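Glycerol dehydratase (Clostridium butyricum, PDB 1R8W) probably acts as a glycyl-radical lyase that removes water from glycerol. Local coordinates at residues S29-L34 and Q84-F89; A23-E28 and E79-Q84; R50-L55 and V208-E213; G163-D168 and S524-C529; K203-V208 and N528-G533. All blocks are in the same frame, centred on the assembly; numbering follows the deposited sequence.

Contact 1 (S29-L34 and Q84-F89); sequences SERAIL and QVFPEF
E30 meets Q84 through water 1, which donates to E30 OE1 at 2.7 Å and accepts from Q84 NE2, a nitrogen that also bonds L76 O. The backbone N of R31 makes a weak hydrogen bond of 3.4 Å to Q84 OE1, here where helix 30-41 begins. The side chain of R31 carries most of the contact. With CG anti to the backbone N (chi1 -178°) and the chain straight as far as NE, its guanidinium reaches across the loop to E88. It takes the carboxylate end-on: NH2 bonds E88 OE1 at 2.6 Å and NH1 bonds E88 OE2 at 3.1 Å, each oxygen using its syn lone pair, the two flat groups only 18° from coplanar. NH1 also donates to V85 O at 3.1 Å, an acceptor tilted out of the guanidinium plane. F86 lies flat against one guanidinium face with centres 3.8 Å apart, while R31 CD rests over the rim of the ring. A32 follows, small enough to let the loop close in: its CB meets V85 CB at 3.8 Å and also P87 CG. Its N donates to water 2, which accepts from V85 N as well and donates to Q84 OE1. NE of R31 is taken by I276 O, and E88 OE1 has a second salt bridge to R51 NH1. Arginine suits this buried place because its face can stack while its edge is bonded at NE, NH1 and NH2; the shared carboxylate would probably offset the two neighbouring arginine charges, and the bonds fix the guanidinium's rotation.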
# COMPACT_ATOMS: atom_id res chain seq x y z
N SER A 29 30.32 -6.09 -0.33
CA SER A 29 29.06 -6.80 -0.55
C SER A 29 28.26 -7.30 0.65
O SER A 29 27.15 -7.80 0.48
CB SER A 29 29.33 -7.99 -1.46
OG SER A 29 30.31 -8.84 -0.88
N GLU A 30 28.79 -7.16 1.85
CA GLU A 30 28.09 -7.64 3.04
C GLU A 30 26.63 -7.19 3.18
O GLU A 30 25.74 -8.03 3.26
CB GLU A 30 28.88 -7.26 4.29
CG GLU A 30 30.08 -8.16 4.60
CD GLU A 30 31.18 -8.09 3.54
OE1 GLU A 30 31.51 -6.98 3.08
OE2 GLU A 30 31.72 -9.16 3.19
N ARG A 31 26.38 -5.89 3.21
CA ARG A 31 25.01 -5.41 3.36
C ARG A 31 24.06 -5.92 2.29
O ARG A 31 22.94 -6.31 2.59
CB ARG A 31 24.95 -3.89 3.37
CG ARG A 31 23.53 -3.35 3.59
CD ARG A 31 23.46 -1.84 3.49
NE ARG A 31 22.11 -1.34 3.78
CZ ARG A 31 21.05 -1.50 2.98
NH1 ARG A 31 21.16 -2.14 1.82
NH2 ARG A 31 19.88 -1.01 3.35
N ALA A 32 24.51 -5.92 1.04
CA ALA A 32 23.67 -6.38 -0.06
C ALA A 32 23.25 -7.83 0.16
O ALA A 32 22.08 -8.18 -0.05
CB ALA A 32 24.42 -6.25 -1.38
N ILE A 33 24.18 -8.67 0.58
CA ILE A 33 23.88 -10.07 0.83
C ILE A 33 22.91 -10.20 2.00
O ILE A 33 21.91 -10.92 1.92
CB ILE A 33 25.17 -10.89 1.15
CG1 ILE A 33 25.82 -11.37 -0.15
CG2 ILE A 33 24.84 -12.10 2.00
CD1 ILE A 33 26.24 -10.28 -1.09
N LEU A 34 23.20 -9.50 3.09
CA LEU A 34 22.35 -9.57 4.27
C LEU A 34 20.90 -9.12 4.08
O LEU A 34 19.98 -9.81 4.51
CB LEU A 34 23.00 -8.78 5.41
CG LEU A 34 24.32 -9.37 5.91
CD1 LEU A 34 24.88 -8.49 7.02
CD2 LEU A 34 24.08 -10.79 6.42
N GLN A 84 28.95 0.49 0.75
CA GLN A 84 28.14 -0.71 0.89
C GLN A 84 27.17 -0.62 -0.29
O GLN A 84 27.17 0.39 -1.01
CB GLN A 84 27.42 -0.63 2.24
CG GLN A 84 27.25 -1.91 3.01
CD GLN A 84 28.50 -2.77 3.09
OE1 GLN A 84 28.70 -3.65 2.27
NE2 GLN A 84 29.34 -2.51 4.09
N VAL A 85 26.34 -1.64 -0.51
CA VAL A 85 25.39 -1.61 -1.63
C VAL A 85 23.93 -1.60 -1.17
O VAL A 85 23.60 -2.21 -0.15
CB VAL A 85 25.62 -2.81 -2.58
CG1 VAL A 85 24.50 -2.91 -3.60
CG2 VAL A 85 26.96 -2.66 -3.29
N PHE A 86 23.07 -0.91 -1.92
CA PHE A 86 21.66 -0.82 -1.57
C PHE A 86 20.75 -1.23 -2.71
O PHE A 86 20.14 -0.40 -3.38
CB PHE A 86 21.32 0.61 -1.13
CG PHE A 86 22.08 1.05 0.09
CD1 PHE A 86 23.46 1.25 0.04
CD2 PHE A 86 21.42 1.24 1.31
CE1 PHE A 86 24.16 1.64 1.17
CE2 PHE A 86 22.12 1.62 2.44
CZ PHE A 86 23.49 1.82 2.37
N PRO A 87 20.61 -2.56 -2.92
CA PRO A 87 19.81 -3.22 -3.96
C PRO A 87 18.34 -2.83 -3.97
O PRO A 87 17.71 -2.87 -5.02
CB PRO A 87 19.95 -4.71 -3.61
CG PRO A 87 21.15 -4.78 -2.75
CD PRO A 87 21.07 -3.54 -1.93
N GLU A 88 17.81 -2.49 -2.79
CA GLU A 88 16.40 -2.14 -2.66
C GLU A 88 15.93 -0.93 -3.45
O GLU A 88 14.73 -0.80 -3.72
CB GLU A 88 16.04 -1.95 -1.18
CG GLU A 88 16.70 -0.76 -0.48
CD GLU A 88 17.92 -1.15 0.33
OE1 GLU A 88 17.96 -0.83 1.54
OE2 GLU A 88 18.84 -1.78 -0.24
N PHE A 89 16.85 -0.06 -3.83
CA PHE A 89 16.48 1.14 -4.58
C PHE A 89 16.66 0.93 -6.09
O PHE A 89 15.75 1.19 -6.87
CB PHE A 89 17.30 2.32 -4.08
CG PHE A 89 17.10 2.60 -2.62
CD1 PHE A 89 18.17 2.57 -1.72
CD2 PHE A 89 15.82 2.86 -2.13
CE1 PHE A 89 17.97 2.79 -0.36
CE2 PHE A 89 15.61 3.09 -0.76
CZ PHE A 89 16.69 3.05 0.12
O HOH W 1 31.44 -4.84 4.71
O HOH W 2 26.98 -4.29 0.45

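Contact 2 (A23-E28 and E79-Q84); sequences AKPCVE and EPRSSQ
The side chains of E28 and E79 cross at about a right angle, their carboxylate planes 66° apart and the charged oxygens not in contact, and each reaches for backbone of the opposite segment. E28, extended beyond CG, brings OE2 to E79 N at 2.9 Å, met on the syn side but 27° out of the carboxylate plane; its OE1 takes K78 N and water 1, so two successive loop amides are held by one acid. E79 bends at chi2 (65°) and folds back, giving a weak bond from K24 N to its OE2, while its CB packs on C26 SG at 3.7 Å. S82 OG sits between the backbones, accepting from C26 N at 3.1 Å and donating to P80 O, a pairing that suits a short hydroxyl. A23 CB lies against P80 CB at 3.7 Å. Beyond these side chains V27 and S83 form a single parallel beta bridge: S83 N donates to C26 O and E28 N to S83 O, each at 2.9 Å. E28 O takes a proton from water 2, the water that also serves Q84, which bridges two acceptors unable to bond each other. The bridge thus ties the link between helices 11-22 and 30-41 to the long loop between helices 47-61 and 92-97. S83 OG is bonded to V324 N, and R81 reaches Q767 on strand 765-767, close in sequence to G763, the predicted glycine radical.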
# COMPACT_ATOMS: atom_id res chain seq x y z
N ALA A 23 43.43 5.04 1.74
CA ALA A 23 42.47 4.00 1.40
C ALA A 23 42.17 4.04 -0.08
O ALA A 23 42.35 5.06 -0.73
CB ALA A 23 41.19 4.18 2.20
N LYS A 24 41.70 2.92 -0.61
CA LYS A 24 41.34 2.84 -2.01
C LYS A 24 39.86 2.48 -2.03
O LYS A 24 39.51 1.31 -1.91
CB LYS A 24 42.17 1.79 -2.74
CG LYS A 24 43.65 2.12 -2.76
CD LYS A 24 44.43 1.23 -3.72
CE LYS A 24 45.90 1.64 -3.78
NZ LYS A 24 46.69 0.88 -4.80
N PRO A 25 38.98 3.48 -2.18
CA PRO A 25 37.52 3.30 -2.21
C PRO A 25 37.10 2.05 -2.96
O PRO A 25 37.53 1.81 -4.09
CB PRO A 25 37.03 4.58 -2.87
CG PRO A 25 37.99 5.58 -2.36
CD PRO A 25 39.32 4.87 -2.53
N CYS A 26 36.26 1.24 -2.33
CA CYS A 26 35.79 0.03 -2.97
C CYS A 26 34.35 -0.26 -2.64
O CYS A 26 33.78 0.33 -1.72
CB CYS A 26 36.66 -1.16 -2.54
SG CYS A 26 36.40 -1.68 -0.83
N VAL A 27 33.76 -1.17 -3.40
CA VAL A 27 32.38 -1.58 -3.19
C VAL A 27 32.37 -2.92 -2.46
O VAL A 27 32.84 -3.92 -2.99
CB VAL A 27 31.66 -1.73 -4.54
CG1 VAL A 27 30.24 -2.22 -4.32
CG2 VAL A 27 31.66 -0.41 -5.28
N GLU A 28 31.86 -2.93 -1.23
CA GLU A 28 31.81 -4.17 -0.46
C GLU A 28 30.44 -4.80 -0.64
O GLU A 28 29.50 -4.13 -1.05
CB GLU A 28 32.13 -3.88 1.01
CG GLU A 28 33.42 -3.09 1.17
CD GLU A 28 34.01 -3.17 2.57
OE1 GLU A 28 33.24 -3.37 3.53
OE2 GLU A 28 35.25 -3.02 2.70
N GLU A 79 37.09 -1.63 4.44
CA GLU A 79 38.08 -0.74 3.83
C GLU A 79 37.58 0.68 4.10
O GLU A 79 36.40 0.98 3.93
CB GLU A 79 38.15 -1.00 2.32
CG GLU A 79 39.15 -0.15 1.53
CD GLU A 79 40.61 -0.41 1.91
OE1 GLU A 79 40.93 -1.54 2.32
OE2 GLU A 79 41.44 0.51 1.78
N PRO A 80 38.48 1.58 4.54
CA PRO A 80 38.05 2.96 4.82
C PRO A 80 37.52 3.68 3.59
O PRO A 80 37.82 3.31 2.46
CB PRO A 80 39.33 3.62 5.34
CG PRO A 80 40.10 2.47 5.92
CD PRO A 80 39.89 1.39 4.89
N ARG A 81 36.70 4.70 3.82
CA ARG A 81 36.17 5.51 2.74
C ARG A 81 35.59 4.68 1.60
O ARG A 81 35.74 5.05 0.43
CB ARG A 81 37.29 6.41 2.21
CG ARG A 81 36.83 7.64 1.47
CD ARG A 81 38.02 8.41 0.92
NE ARG A 81 37.61 9.71 0.39
CZ ARG A 81 38.38 10.49 -0.36
NH1 ARG A 81 39.60 10.09 -0.68
NH2 ARG A 81 37.92 11.65 -0.79
N SER A 82 34.93 3.58 1.92
CA SER A 82 34.35 2.72 0.89
C SER A 82 32.83 2.69 0.97
O SER A 82 32.23 3.33 1.83
CB SER A 82 34.92 1.31 1.01
OG SER A 82 36.33 1.34 0.80
N SER A 83 32.20 1.95 0.06
CA SER A 83 30.74 1.90 0.01
C SER A 83 30.08 0.53 0.06
O SER A 83 30.55 -0.45 -0.52
CB SER A 83 30.25 2.65 -1.23
OG SER A 83 28.85 2.53 -1.39
N GLN A 84 28.95 0.49 0.75
CA GLN A 84 28.14 -0.71 0.89
C GLN A 84 27.17 -0.62 -0.29
O GLN A 84 27.17 0.39 -1.01
CB GLN A 84 27.42 -0.63 2.24
CG GLN A 84 27.25 -1.91 3.01
CD GLN A 84 28.50 -2.77 3.09
OE1 GLN A 84 28.70 -3.65 2.27
NE2 GLN A 84 29.34 -2.51 4.09
O HOH W 3 41.13 7.64 -0.42
O HOH W 2 26.98 -4.29 0.45
O HOH W 1 31.44 -4.84 4.71

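Contact 3 (R50-L55 and V208-E213); sequences RRALAL and VIISCE
L53 and I210 touch through their terminal methyls, CD1 to CD1 at 3.7 Å, at the more open edge of a pair of helices; the leucine chain runs obliquely to the isoleucine. I210 points its CG2 branch inward, anti to its own backbone N, and lays it 4.0 Å from A52 O. The closest backbones are at A52 and S211, whose CA atoms stand 5.5 Å apart. Here a methyl group faces a hydroxymethyl: S211 OG lies 3.9 Å from A52 CB and equally near A52 CA. L55 completes the shell, its CD2 coming to 4.0 Å from S211 OG from the next turn of the helix. The contact of the serine oxygen with these carbons is van der Waals in kind, for its bond is made within its own helix, to S207 O. Serine is well suited to this place, being small and able to settle its hydroxyl on the preceding turn.

Further out, F521 of helix 520-523 packs on both L55 and S211, and P520 on S211 and R51, closing one flank of the groove. A54 turns back onto I35, S38 and F39 of helix 30-41, whereas I209 and C212 lean on helix 169-191. The end of R51 leads away from helix 197-230.

The two helical segments run in the same direction, 12° from parallel, with axes 8.5 Å apart. That spacing is allowed by alanine and serine at the line of contact, an arrangement typical of close helix packing with small interface residues; here it joins helix 47-61 to helix 197-230 in the helical part of the pyruvate formate-lyase-like fold.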
# COMPACT_ATOMS: atom_id res chain seq x y z
N ARG A 50 9.20 -5.54 7.02
CA ARG A 50 10.30 -6.07 6.23
C ARG A 50 11.53 -5.19 6.40
O ARG A 50 12.65 -5.68 6.53
CB ARG A 50 9.90 -6.11 4.75
CG ARG A 50 8.73 -7.02 4.47
CD ARG A 50 9.15 -8.13 3.53
NE ARG A 50 8.99 -7.76 2.13
CZ ARG A 50 9.48 -8.46 1.12
NH1 ARG A 50 10.18 -9.56 1.34
NH2 ARG A 50 9.26 -8.06 -0.13
N ARG A 51 11.32 -3.88 6.41
CA ARG A 51 12.40 -2.92 6.59
C ARG A 51 12.99 -2.99 8.00
O ARG A 51 14.20 -2.84 8.19
CB ARG A 51 11.91 -1.50 6.29
CG ARG A 51 11.55 -1.24 4.83
CD ARG A 51 12.75 -1.40 3.91
NE ARG A 51 13.92 -0.68 4.43
CZ ARG A 51 15.05 -0.49 3.77
NH1 ARG A 51 15.19 -0.96 2.53
NH2 ARG A 51 16.05 0.16 4.34
N ALA A 52 12.14 -3.21 9.00
CA ALA A 52 12.60 -3.29 10.37
C ALA A 52 13.42 -4.56 10.56
O ALA A 52 14.52 -4.52 11.11
CB ALA A 52 11.42 -3.28 11.32
N LEU A 53 12.88 -5.68 10.10
CA LEU A 53 13.55 -6.97 10.20
C LEU A 53 14.86 -7.00 9.41
O LEU A 53 15.82 -7.65 9.83
CB LEU A 53 12.61 -8.08 9.72
CG LEU A 53 11.76 -8.87 10.72
CD1 LEU A 53 11.63 -8.13 12.04
CD2 LEU A 53 10.40 -9.12 10.11
N ALA A 54 14.89 -6.32 8.28
CA ALA A 54 16.08 -6.27 7.44
C ALA A 54 17.20 -5.51 8.15
O ALA A 54 18.36 -5.93 8.12
CB ALA A 54 15.77 -5.61 6.11
N LEU A 55 16.85 -4.40 8.79
CA LEU A 55 17.83 -3.61 9.50
C LEU A 55 18.38 -4.44 10.65
O LEU A 55 19.57 -4.40 10.96
CB LEU A 55 17.19 -2.32 10.04
CG LEU A 55 18.11 -1.36 10.78
CD1 LEU A 55 19.26 -0.97 9.87
CD2 LEU A 55 17.34 -0.13 11.21
N VAL A 208 9.40 0.25 14.85
CA VAL A 208 10.30 1.20 15.49
C VAL A 208 11.03 0.49 16.63
O VAL A 208 12.25 0.62 16.77
CB VAL A 208 9.53 2.42 16.03
CG1 VAL A 208 10.43 3.28 16.89
CG2 VAL A 208 9.02 3.25 14.87
N ILE A 209 10.28 -0.26 17.44
CA ILE A 209 10.83 -0.99 18.57
C ILE A 209 11.94 -1.95 18.10
O ILE A 209 13.05 -1.94 18.63
CB ILE A 209 9.75 -1.85 19.29
CG1 ILE A 209 8.57 -0.97 19.73
CG2 ILE A 209 10.37 -2.56 20.49
CD1 ILE A 209 8.87 -0.04 20.87
N ILE A 210 11.62 -2.78 17.12
CA ILE A 210 12.57 -3.74 16.58
C ILE A 210 13.84 -3.04 16.11
O ILE A 210 14.95 -3.51 16.37
CB ILE A 210 11.98 -4.53 15.41
CG1 ILE A 210 10.81 -5.38 15.91
CG2 ILE A 210 13.05 -5.41 14.77
CD1 ILE A 210 10.09 -6.14 14.82
N SER A 211 13.68 -1.92 15.41
CA SER A 211 14.82 -1.17 14.90
C SER A 211 15.73 -0.61 15.99
O SER A 211 16.95 -0.75 15.93
CB SER A 211 14.35 -0.03 14.00
OG SER A 211 13.69 -0.55 12.86
N CYS A 212 15.15 0.04 16.99
CA CYS A 212 15.96 0.60 18.06
C CYS A 212 16.61 -0.50 18.87
O CYS A 212 17.69 -0.32 19.44
CB CYS A 212 15.10 1.48 18.97
SG CYS A 212 14.56 2.99 18.14
N GLU A 213 15.95 -1.65 18.92
CA GLU A 213 16.48 -2.79 19.64
C GLU A 213 17.69 -3.29 18.87
O GLU A 213 18.72 -3.63 19.47
CB GLU A 213 15.41 -3.87 19.77
CG GLU A 213 15.10 -4.24 21.21
CD GLU A 213 13.68 -4.75 21.40
OE1 GLU A 213 13.26 -5.64 20.63
OE2 GLU A 213 13.00 -4.27 22.34

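Contact 4 (G163-D168 and S524-C529); sequences GHVSVD and SMVDNC
V167 and M525 join two loops of the pyruvate formate-lyase-like fold, one leading into the N-cap of helix 169-191 and the other into a type II beta turn, V526 to C529. M525 can be followed outward. Its CB is straddled by the two methyls of V167, with CG1 at 3.6 Å and CG2 at 3.7 Å. The chain then leaves anti to its carbonyl carbon and stays extended at chi2, so SD comes alongside V167 CG1, also at 3.7 Å. A bend at chi3 (-78°) turns the terminal methyl back, and CE meets V167 CG2 at 4.0 Å. A flexible, unbranched thioether can follow the surface of a beta-branched valine in this way, and M525 also packs on I270 and I274 of helix 260-277. Next to it V526 CG2 faces V167 CG2 at 4.2 Å and, more loosely, V165 CG2. N528 takes the positive phi (93°) that the third position of this turn needs, a conformation asparagine adopts more readily than most residues. The two loops meet again at G440, whose backbone is bonded to both S166 and D527. D168 caps helix 169-191 with OD1 on K171 N, while its backbone amide turns to the opposite loop: D168 N donates to M525 O at 3.0 Å, tilted 20° from the carbonyl plane.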
# COMPACT_ATOMS: atom_id res chain seq x y z
N GLY A 163 17.30 10.48 2.29
CA GLY A 163 18.19 11.20 3.17
C GLY A 163 17.81 12.66 3.24
O GLY A 163 16.64 12.98 3.43
N HIS A 164 18.79 13.56 3.09
CA HIS A 164 18.54 15.00 3.14
C HIS A 164 17.69 15.33 4.35
O HIS A 164 16.61 15.90 4.24
CB HIS A 164 17.85 15.45 1.85
CG HIS A 164 18.73 15.36 0.64
ND1 HIS A 164 19.24 14.17 0.18
CD2 HIS A 164 19.25 16.33 -0.15
CE1 HIS A 164 20.05 14.41 -0.84
NE2 HIS A 164 20.07 15.71 -1.06
N VAL A 165 18.22 14.98 5.52
CA VAL A 165 17.52 15.20 6.77
C VAL A 165 18.49 15.39 7.92
O VAL A 165 19.62 14.90 7.89
CB VAL A 165 16.60 13.99 7.09
CG1 VAL A 165 17.41 12.71 7.04
CG2 VAL A 165 15.99 14.14 8.48
N SER A 166 18.03 16.12 8.92
CA SER A 166 18.81 16.33 10.12
C SER A 166 17.88 15.81 11.21
O SER A 166 16.87 16.43 11.55
CB SER A 166 19.12 17.81 10.33
OG SER A 166 19.94 17.97 11.47
N VAL A 167 18.23 14.63 11.70
CA VAL A 167 17.49 13.93 12.73
C VAL A 167 17.54 14.69 14.05
O VAL A 167 18.34 15.61 14.20
CB VAL A 167 18.09 12.50 12.86
CG1 VAL A 167 18.32 12.12 14.31
CG2 VAL A 167 17.18 11.51 12.16
N ASP A 168 16.68 14.33 15.00
CA ASP A 168 16.70 15.01 16.29
C ASP A 168 17.78 14.37 17.18
O ASP A 168 17.46 13.69 18.17
CB ASP A 168 15.35 14.89 16.99
CG ASP A 168 15.23 15.83 18.17
OD1 ASP A 168 16.27 16.25 18.72
OD2 ASP A 168 14.08 16.15 18.57
N SER A 524 11.80 7.26 13.51
CA SER A 524 11.71 7.31 14.97
C SER A 524 12.36 8.55 15.59
O SER A 524 12.06 8.90 16.72
CB SER A 524 12.33 6.04 15.58
OG SER A 524 13.75 6.04 15.47
N MET A 525 13.23 9.21 14.83
CA MET A 525 13.92 10.39 15.35
C MET A 525 13.45 11.73 14.77
O MET A 525 14.11 12.76 14.96
CB MET A 525 15.42 10.22 15.16
CG MET A 525 15.96 8.99 15.88
SD MET A 525 17.69 8.64 15.53
CE MET A 525 17.56 7.90 13.93
N VAL A 526 12.32 11.72 14.08
CA VAL A 526 11.78 12.93 13.49
C VAL A 526 10.36 13.14 14.02
O VAL A 526 9.52 12.25 13.94
CB VAL A 526 11.78 12.85 11.96
CG1 VAL A 526 11.25 14.15 11.38
CG2 VAL A 526 13.19 12.57 11.47
N ASP A 527 10.11 14.33 14.54
CA ASP A 527 8.83 14.65 15.15
C ASP A 527 7.56 14.43 14.39
O ASP A 527 7.44 14.77 13.21
CB ASP A 527 8.82 16.07 15.71
CG ASP A 527 9.12 16.09 17.19
OD1 ASP A 527 9.20 17.20 17.76
OD2 ASP A 527 9.26 15.00 17.78
N ASN A 528 6.63 13.85 15.15
CA ASN A 528 5.28 13.48 14.78
C ASN A 528 5.16 12.05 14.29
O ASN A 528 4.07 11.49 14.32
CB ASN A 528 4.73 14.49 13.78
CG ASN A 528 4.37 15.81 14.43
OD1 ASN A 528 4.95 16.18 15.46
ND2 ASN A 528 3.43 16.54 13.84
N CYS A 529 6.27 11.44 13.88
CA CYS A 529 6.21 10.06 13.40
C CYS A 529 5.70 9.07 14.45
O CYS A 529 4.75 8.33 14.20
CB CYS A 529 7.57 9.62 12.87
SG CYS A 529 7.99 10.33 11.26

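Contact 5 (K203-V208 and N528-G533); sequences KFLNSV and NCIGKG
F204 and G533 bring the backbones nearest, CA to CA 6.2 Å, where helix 197-230 passes the C-terminal end of the short helix 529-532. F204 sends its ring across with CG anti to the backbone N (chi1 172°), which places CD2 at 3.4 Å from G533 C. The neighbouring CE2 meets C529 O at 3.5 Å, both approaches being oblique to the ring, while I530 CA lies at its edge. From the same helix V208 CG2 covers one face, 3.7 Å above the plane. I530 fits between aliphatic neighbours: its CD1 touches V208 CG1 at 3.7 Å, and its CG2 lies 4.0 Å from L205 CD2. L205 CD2 also rests on I530 O. The side chains thus meet by packing alone, which suits branched and aromatic residues at a buried seam. On the far side of helix 197-230 S207 turns its hydroxyl to K203 O, sharing that acceptor with its own amide. K203 lies toward the second subunit, where Y138 of the other chain packs on it.

At the end of helix 529-532 G533 has positive phi (69°), readily reached by glycine, and the amide beyond it returns to C529 O while G533 N bonds I530 O weakly. This is a Schellman motif with G533 at C-prime, and the ring of F204 packs against the turn that ends the helix.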
# COMPACT_ATOMS: atom_id res chain seq x y z
N LYS A 203 1.80 -1.77 13.51
CA LYS A 203 2.89 -2.37 12.77
C LYS A 203 4.06 -1.39 12.69
O LYS A 203 5.22 -1.78 12.82
CB LYS A 203 2.43 -2.77 11.37
CG LYS A 203 1.35 -3.85 11.40
CD LYS A 203 1.80 -5.04 12.25
CE LYS A 203 0.61 -5.77 12.86
NZ LYS A 203 1.06 -6.94 13.67
N PHE A 204 3.75 -0.12 12.48
CA PHE A 204 4.79 0.89 12.40
C PHE A 204 5.52 1.01 13.74
O PHE A 204 6.76 0.97 13.78
CB PHE A 204 4.20 2.26 12.03
CG PHE A 204 5.20 3.38 12.11
CD1 PHE A 204 6.24 3.47 11.19
CD2 PHE A 204 5.15 4.29 13.16
CE1 PHE A 204 7.22 4.45 11.31
CE2 PHE A 204 6.14 5.28 13.30
CZ PHE A 204 7.17 5.35 12.37
N LEU A 205 4.77 1.17 14.82
CA LEU A 205 5.37 1.31 16.14
C LEU A 205 6.21 0.09 16.52
O LEU A 205 7.28 0.23 17.10
CB LEU A 205 4.29 1.59 17.18
CG LEU A 205 3.60 2.95 16.98
CD1 LEU A 205 2.40 3.07 17.90
CD2 LEU A 205 4.60 4.06 17.23
N ASN A 206 5.73 -1.11 16.20
CA ASN A 206 6.47 -2.33 16.50
C ASN A 206 7.75 -2.32 15.68
O ASN A 206 8.80 -2.80 16.14
CB ASN A 206 5.67 -3.58 16.14
CG ASN A 206 4.59 -3.91 17.16
OD1 ASN A 206 3.65 -4.64 16.87
ND2 ASN A 206 4.73 -3.38 18.37
N SER A 207 7.67 -1.79 14.46
CA SER A 207 8.83 -1.73 13.59
C SER A 207 9.87 -0.79 14.18
O SER A 207 11.07 -1.01 14.05
CB SER A 207 8.43 -1.25 12.19
OG SER A 207 7.64 -2.23 11.53
N VAL A 208 9.40 0.25 14.85
CA VAL A 208 10.30 1.20 15.49
C VAL A 208 11.03 0.49 16.63
O VAL A 208 12.25 0.62 16.77
CB VAL A 208 9.53 2.42 16.03
CG1 VAL A 208 10.43 3.28 16.89
CG2 VAL A 208 9.02 3.25 14.87
N ASN A 528 6.63 13.85 15.15
CA ASN A 528 5.28 13.48 14.78
C ASN A 528 5.16 12.05 14.29
O ASN A 528 4.07 11.49 14.32
CB ASN A 528 4.73 14.49 13.78
CG ASN A 528 4.37 15.81 14.43
OD1 ASN A 528 4.95 16.18 15.46
ND2 ASN A 528 3.43 16.54 13.84
N CYS A 529 6.27 11.44 13.88
CA CYS A 529 6.21 10.06 13.40
C CYS A 529 5.70 9.07 14.45
O CYS A 529 4.75 8.33 14.20
CB CYS A 529 7.57 9.62 12.87
SG CYS A 529 7.99 10.33 11.26
N ILE A 530 6.33 9.04 15.63
CA ILE A 530 5.89 8.13 16.68
C ILE A 530 4.48 8.53 17.11
O ILE A 530 3.61 7.69 17.31
CB ILE A 530 6.80 8.18 17.93
CG1 ILE A 530 8.25 7.87 17.56
CG2 ILE A 530 6.31 7.18 18.96
CD1 ILE A 530 8.50 6.44 17.16
N GLY A 531 4.26 9.84 17.25
CA GLY A 531 2.97 10.35 17.67
C GLY A 531 1.83 10.11 16.70
O GLY A 531 0.69 9.93 17.13
N LYS A 532 2.13 10.10 15.41
CA LYS A 532 1.10 9.88 14.40
C LYS A 532 1.06 8.42 13.96
O LYS A 532 0.11 8.01 13.30
CB LYS A 532 1.33 10.75 13.17
CG LYS A 532 1.18 12.25 13.39
CD LYS A 532 1.44 12.98 12.06
CE LYS A 532 1.63 14.49 12.24
NZ LYS A 532 2.15 15.11 10.98
N GLY A 533 2.09 7.66 14.31
CA GLY A 533 2.15 6.26 13.91
C GLY A 533 2.35 6.12 12.42
O GLY A 533 1.89 5.16 11.81

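Overall arrangement
Contacts 1 and 2 share Q84 and two waters, and both are rich in polar bonds: contact 2, partly exposed, pairs loop backbones, whereas contact 1 buries a charged pair beside an aromatic ring. Contacts 3, 4 and 5 are also buried but mostly apolar. Contacts 3 and 5 use successive turns of helix 197-230 and share V208, which of the two packs across only in contact 5; one sets the helix against another long helix, the other against a short one that ends in a glycine turn. Contacts 4 and 5 share N528 and C529, and S524 of contact 4 packs on V208. Contact 1 is joined to contact 3 by the salt bridge of E88 with R51, but contacts 2 and 5 lie about 34 Å apart, centre to centre.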